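Local coordinates for protease 2A (Rhinovirus C, PDB 5X45), which is a chymotrypsin-like cysteine protease, probably cleaving the viral polyprotein and host proteins during infection, at residues C73-Y79 against I91-I97; C102-G108 against M120-G125. All blocks are in the same frame, centred on the assembly; numbering follows the deposited sequence.

Overall arrangement
The two contacts follow one another along the chain and have centres about 14 Å apart. In contact 1, two neighbouring strands of the six-stranded barrel turn a corner together into the hairpin 78-81/90-93; in contact 2, the loop 102-108 lies against barrel strand 116-124. They meet where Gln92 OE1 lies 3.2 Å from Thr122 OG1, a probable hydrogen bond, and where Leu95 CD2 packs 3.7 Å from Thr122 CG2. Cys107, probably the nucleophile by family motif, belongs to contact 2 and touches Tyr86 in the loop of the contact 1 hairpin. The structural zinc, held by Cys53, Cys55, Cys113 and His115, is about 10 Å from the Leu96 side chain of contact 1.

Contact 1: residues C73-Y79 against I91-I97; sequences CVSHDWY and IQYNLLI
Ile97 reaches past His76 to Tyr79: its CD1 sits 3.6 Å from the centroid of the Tyr79 ring, 6° off the normal, a CH-pi contact over the middle of the face. Tyr79 CG stands beside its carbonyl carbon (chi1 -161°), which turns the ring face to Ile97. CG1 of Ile97 lies next to His76 ND1, the two side chains crossing at about a right angle. Leu95 CD1 packs 3.5 Å from Tyr79 CB. In the barrel, Leu96 CB meets Cys73 CB; in the hairpin, Trp78 CB touches both Ile91 CG2 and Tyr93 CD1, while Ile91 CG2 lies over one face of the Tyr93 ring, toward its rim.

Antiparallel backbone pairing sets these neighbours. Val74 with Ile97 and His76 with Leu95 form hydrogen-bonded pairs, including Ile97 N to Val74 O at 2.7 Å. Both strands then turn a corner, at Asp77 and Asn94, where Asn94 N bonds Asp77 O at 2.8 Å from well above the carbonyl plane. Trp78 with Tyr93, then the hydrogen-bonded pair Tyr79 with Gln92, continue the pairing. Farther out, Ala130 touches Leu95 and Ile97, while Gln92 NE2 is bonded to His90.

All hydrogen bonds between the segments are backbone to backbone, and the side chains meet by van der Waals and CH-pi contacts, so the pairing does not rest on side-chain polarity.

Contact 2: residues C102-G108 against M120-G125; sequences CEPGDCG and MITAGG
The carbonyl oxygen of Ile121 is approached by two neighbouring groups of the loop 102-108. Gly108 N donates a hydrogen bond of 2.8 Å to Ile121 O, its nitrogen tilted 19° from the carbonyl plane, and Cys107 CA adds a C-H...O contact to the same oxygen at 3.3 Å. These hold the backbone of Cys107-Gly108 beside Ile121. The sulfur of Cys107, SG, lies 3.6 Å from Thr122 O.

Ile121 provides the main apolar side chain facing the loop. Its CB faces Asp106 O at 3.5 Å and its CD1 lies near Asp106 CB, while the CG2 branch reaches Cys102 SG at 3.9 Å; it also touches Tyr60, Val129 and Phe131. The same Cys102 sulfur, anti to the backbone N (chi1 -175°), also lies 3.6 Å from Gly124 CA, where the absence of a side chain lets the thiol come close. At the far end, Met120 CG rests against Gly108 O.

Within the loop, a type II turn runs from Glu103 to Asp106, with Gly105 at its third position. The Asp106 carboxylate ties the turn together: OD2 accepts Glu103 N at 2.8 Å, from above the carboxylate plane, and also bonds Ser64 OG. On the neighbouring strand 129-133, Ala130 is faced by both Thr122 and Ala123, a classic beta bulge.

The Pro-Gly-Asp-Cys-Gly sequence, with the loop packed beside a barrel strand, is the nucleophile motif of picornaviral 2A proteases. Cys107 is therefore probably the nucleophile; the turn leads into it, and the loop is consistent with the one that forms the oxyanion hole in chymotrypsin-like proteases.

Contact 1: residues C73-Y79 against I91-I97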
# COMPACT_ATOMS: atom_id res chain seq x y z
N CYS A 73 -12.00 -3.30 -5.77
CA CYS A 73 -11.62 -1.89 -5.86
C CYS A 73 -11.88 -1.23 -7.20
O CYS A 73 -11.98 -1.88 -8.24
CB CYS A 73 -10.14 -1.72 -5.52
SG CYS A 73 -9.71 -2.32 -3.91
N VAL A 74 -11.97 0.09 -7.16
CA VAL A 74 -12.00 0.93 -8.34
C VAL A 74 -10.74 1.81 -8.37
O VAL A 74 -10.28 2.27 -7.32
CB VAL A 74 -13.24 1.83 -8.38
CG1 VAL A 74 -13.36 2.45 -9.75
CG2 VAL A 74 -14.47 1.01 -8.11
N SER A 75 -10.17 2.00 -9.56
CA SER A 75 -9.03 2.91 -9.74
C SER A 75 -9.39 4.40 -9.77
O SER A 75 -10.37 4.81 -10.38
CB SER A 75 -8.29 2.57 -11.03
OG SER A 75 -7.63 1.33 -10.93
N HIS A 76 -8.56 5.20 -9.11
CA HIS A 76 -8.63 6.65 -9.19
C HIS A 76 -7.24 7.17 -9.53
O HIS A 76 -6.27 6.83 -8.86
CB HIS A 76 -9.10 7.28 -7.88
CG HIS A 76 -10.56 7.14 -7.63
ND1 HIS A 76 -11.11 6.02 -7.04
CD2 HIS A 76 -11.60 7.96 -7.92
CE1 HIS A 76 -12.42 6.17 -6.96
NE2 HIS A 76 -12.74 7.34 -7.49
N ASP A 77 -7.15 8.00 -10.55
CA ASP A 77 -5.89 8.63 -10.91
C ASP A 77 -5.34 9.46 -9.75
O ASP A 77 -4.15 9.43 -9.48
CB ASP A 77 -6.05 9.51 -12.15
CG ASP A 77 -5.96 8.72 -13.45
OD1 ASP A 77 -5.67 7.50 -13.39
OD2 ASP A 77 -6.16 9.32 -14.53
N TRP A 78 -6.22 10.17 -9.06
CA TRP A 78 -5.80 10.88 -7.86
C TRP A 78 -6.93 10.99 -6.87
O TRP A 78 -8.10 10.84 -7.23
CB TRP A 78 -5.25 12.27 -8.22
CG TRP A 78 -6.17 13.18 -9.00
CD1 TRP A 78 -6.22 13.31 -10.35
CD2 TRP A 78 -7.14 14.10 -8.48
NE1 TRP A 78 -7.17 14.23 -10.71
CE2 TRP A 78 -7.75 14.74 -9.58
CE3 TRP A 78 -7.57 14.43 -7.18
CZ2 TRP A 78 -8.75 15.70 -9.43
CZ3 TRP A 78 -8.57 15.38 -7.04
CH2 TRP A 78 -9.15 16.00 -8.16
N TYR A 79 -6.58 11.27 -5.62
CA TYR A 79 -7.53 11.22 -4.52
C TYR A 79 -7.12 12.18 -3.41
O TYR A 79 -5.93 12.30 -3.11
CB TYR A 79 -7.60 9.78 -3.99
CG TYR A 79 -8.80 9.39 -3.17
CD1 TYR A 79 -10.05 9.22 -3.77
CD2 TYR A 79 -8.68 9.14 -1.81
CE1 TYR A 79 -11.15 8.84 -3.02
CE2 TYR A 79 -9.78 8.75 -1.05
CZ TYR A 79 -11.01 8.61 -1.66
OH TYR A 79 -12.09 8.22 -0.92
N ILE A 91 -3.09 15.72 -2.01
CA ILE A 91 -3.49 14.82 -3.09
C ILE A 91 -2.51 13.66 -3.23
O ILE A 91 -1.30 13.86 -3.17
CB ILE A 91 -3.57 15.56 -4.45
CG1 ILE A 91 -4.56 16.73 -4.39
CG2 ILE A 91 -3.93 14.58 -5.56
CD1 ILE A 91 -5.89 16.42 -3.78
N GLN A 92 -3.03 12.45 -3.42
CA GLN A 92 -2.21 11.30 -3.75
C GLN A 92 -2.63 10.73 -5.11
O GLN A 92 -3.73 11.00 -5.58
CB GLN A 92 -2.29 10.24 -2.65
CG GLN A 92 -1.40 10.56 -1.44
CD GLN A 92 -1.24 9.39 -0.48
OE1 GLN A 92 -1.34 8.22 -0.86
NE2 GLN A 92 -0.95 9.71 0.78
N TYR A 93 -1.73 9.98 -5.73
CA TYR A 93 -1.95 9.47 -7.09
C TYR A 93 -1.98 7.94 -7.14
O TYR A 93 -1.44 7.27 -6.25
CB TYR A 93 -0.87 10.01 -8.03
CG TYR A 93 -0.96 11.51 -8.20
CD1 TYR A 93 -1.81 12.08 -9.15
CD2 TYR A 93 -0.23 12.36 -7.38
CE1 TYR A 93 -1.91 13.46 -9.29
CE2 TYR A 93 -0.33 13.74 -7.51
CZ TYR A 93 -1.16 14.28 -8.47
OH TYR A 93 -1.26 15.64 -8.61
N ASN A 94 -2.63 7.41 -8.17
CA ASN A 94 -2.73 5.96 -8.39
C ASN A 94 -3.29 5.19 -7.21
O ASN A 94 -2.60 4.41 -6.56
CB ASN A 94 -1.36 5.39 -8.79
CG ASN A 94 -0.83 5.99 -10.09
OD1 ASN A 94 0.19 6.67 -10.11
ND2 ASN A 94 -1.54 5.72 -11.18
N LEU A 95 -4.57 5.41 -6.93
CA LEU A 95 -5.21 4.73 -5.83
C LEU A 95 -6.21 3.68 -6.28
O LEU A 95 -6.88 3.83 -7.31
CB LEU A 95 -5.90 5.73 -4.90
CG LEU A 95 -4.82 6.51 -4.15
CD1 LEU A 95 -4.72 7.93 -4.68
CD2 LEU A 95 -5.01 6.46 -2.64
N LEU A 96 -6.30 2.63 -5.48
CA LEU A 96 -7.39 1.68 -5.56
C LEU A 96 -8.33 1.94 -4.38
O LEU A 96 -7.88 2.05 -3.25
CB LEU A 96 -6.87 0.25 -5.54
CG LEU A 96 -5.93 -0.07 -6.70
CD1 LEU A 96 -4.98 -1.19 -6.30
CD2 LEU A 96 -6.73 -0.44 -7.94
N ILE A 97 -9.61 2.12 -4.66
CA ILE A 97 -10.55 2.39 -3.57
C ILE A 97 -11.64 1.34 -3.49
O ILE A 97 -12.32 1.06 -4.48
CB ILE A 97 -11.24 3.76 -3.71
CG1 ILE A 97 -10.23 4.86 -4.07
CG2 ILE A 97 -12.02 4.08 -2.44
CD1 ILE A 97 -9.46 5.40 -2.91

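Contact 2: residues C102-G108 against M120-G125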
# COMPACT_ATOMS: atom_id res chain seq x y z
N CYS A 102 -11.33 0.53 7.75
CA CYS A 102 -9.99 1.10 7.86
C CYS A 102 -9.92 2.10 9.01
O CYS A 102 -10.78 2.97 9.15
CB CYS A 102 -9.58 1.77 6.55
SG CYS A 102 -7.89 2.39 6.52
N GLU A 103 -8.89 1.97 9.84
CA GLU A 103 -8.67 2.87 10.96
C GLU A 103 -7.25 3.42 10.89
O GLU A 103 -6.40 2.85 10.21
CB GLU A 103 -8.86 2.15 12.29
CG GLU A 103 -10.27 1.80 12.64
CD GLU A 103 -10.32 1.02 13.94
OE1 GLU A 103 -9.33 1.09 14.70
OE2 GLU A 103 -11.34 0.34 14.20
N PRO A 104 -6.98 4.52 11.62
CA PRO A 104 -5.58 4.93 11.77
C PRO A 104 -4.72 3.78 12.30
O PRO A 104 -5.11 3.13 13.26
CB PRO A 104 -5.67 6.08 12.79
CG PRO A 104 -7.03 6.66 12.56
CD PRO A 104 -7.92 5.50 12.19
N GLY A 105 -3.59 3.54 11.65
CA GLY A 105 -2.72 2.45 12.07
C GLY A 105 -2.75 1.26 11.13
O GLY A 105 -1.96 0.33 11.29
N ASP A 106 -3.66 1.27 10.17
CA ASP A 106 -3.80 0.16 9.24
C ASP A 106 -2.91 0.33 8.00
O ASP A 106 -2.82 -0.58 7.17
CB ASP A 106 -5.27 -0.01 8.81
CG ASP A 106 -6.17 -0.50 9.95
OD1 ASP A 106 -5.65 -0.89 11.02
OD2 ASP A 106 -7.42 -0.47 9.78
N CYS A 107 -2.26 1.49 7.88
CA CYS A 107 -1.41 1.77 6.71
C CYS A 107 -0.28 0.75 6.56
O CYS A 107 0.37 0.37 7.54
CB CYS A 107 -0.84 3.19 6.79
SG CYS A 107 -2.12 4.49 6.85
N GLY A 108 -0.08 0.28 5.33
CA GLY A 108 0.95 -0.70 5.06
C GLY A 108 0.40 -2.11 4.86
O GLY A 108 1.08 -2.98 4.31
N MET A 120 -0.94 -1.40 -1.02
CA MET A 120 -0.79 -1.22 0.42
C MET A 120 -1.77 -0.17 0.90
O MET A 120 -1.96 0.85 0.24
CB MET A 120 0.63 -0.76 0.78
CG MET A 120 1.65 -1.85 0.97
SD MET A 120 3.21 -1.16 1.61
CE MET A 120 3.58 0.08 0.35
N ILE A 121 -2.39 -0.41 2.05
CA ILE A 121 -3.28 0.61 2.61
C ILE A 121 -2.49 1.89 2.86
O ILE A 121 -1.40 1.85 3.43
CB ILE A 121 -3.91 0.16 3.93
CG1 ILE A 121 -4.80 -1.06 3.70
CG2 ILE A 121 -4.67 1.33 4.56
CD1 ILE A 121 -5.48 -1.55 4.94
N THR A 122 -3.03 3.01 2.40
CA THR A 122 -2.36 4.29 2.55
C THR A 122 -3.24 5.32 3.25
O THR A 122 -2.76 6.30 3.81
CB THR A 122 -1.93 4.83 1.18
OG1 THR A 122 -1.07 5.96 1.35
CG2 THR A 122 -3.15 5.21 0.35
N ALA A 123 -4.55 5.06 3.21
CA ALA A 123 -5.55 5.92 3.82
C ALA A 123 -6.89 5.20 3.76
O ALA A 123 -7.05 4.23 3.02
CB ALA A 123 -5.63 7.25 3.10
N GLY A 124 -7.84 5.65 4.57
CA GLY A 124 -9.20 5.12 4.53
C GLY A 124 -10.08 5.79 5.57
O GLY A 124 -9.58 6.44 6.48
N GLY A 125 -11.38 5.58 5.49
CA GLY A 125 -12.29 6.18 6.45
C GLY A 125 -13.53 5.36 6.74
O GLY A 125 -13.43 4.20 7.14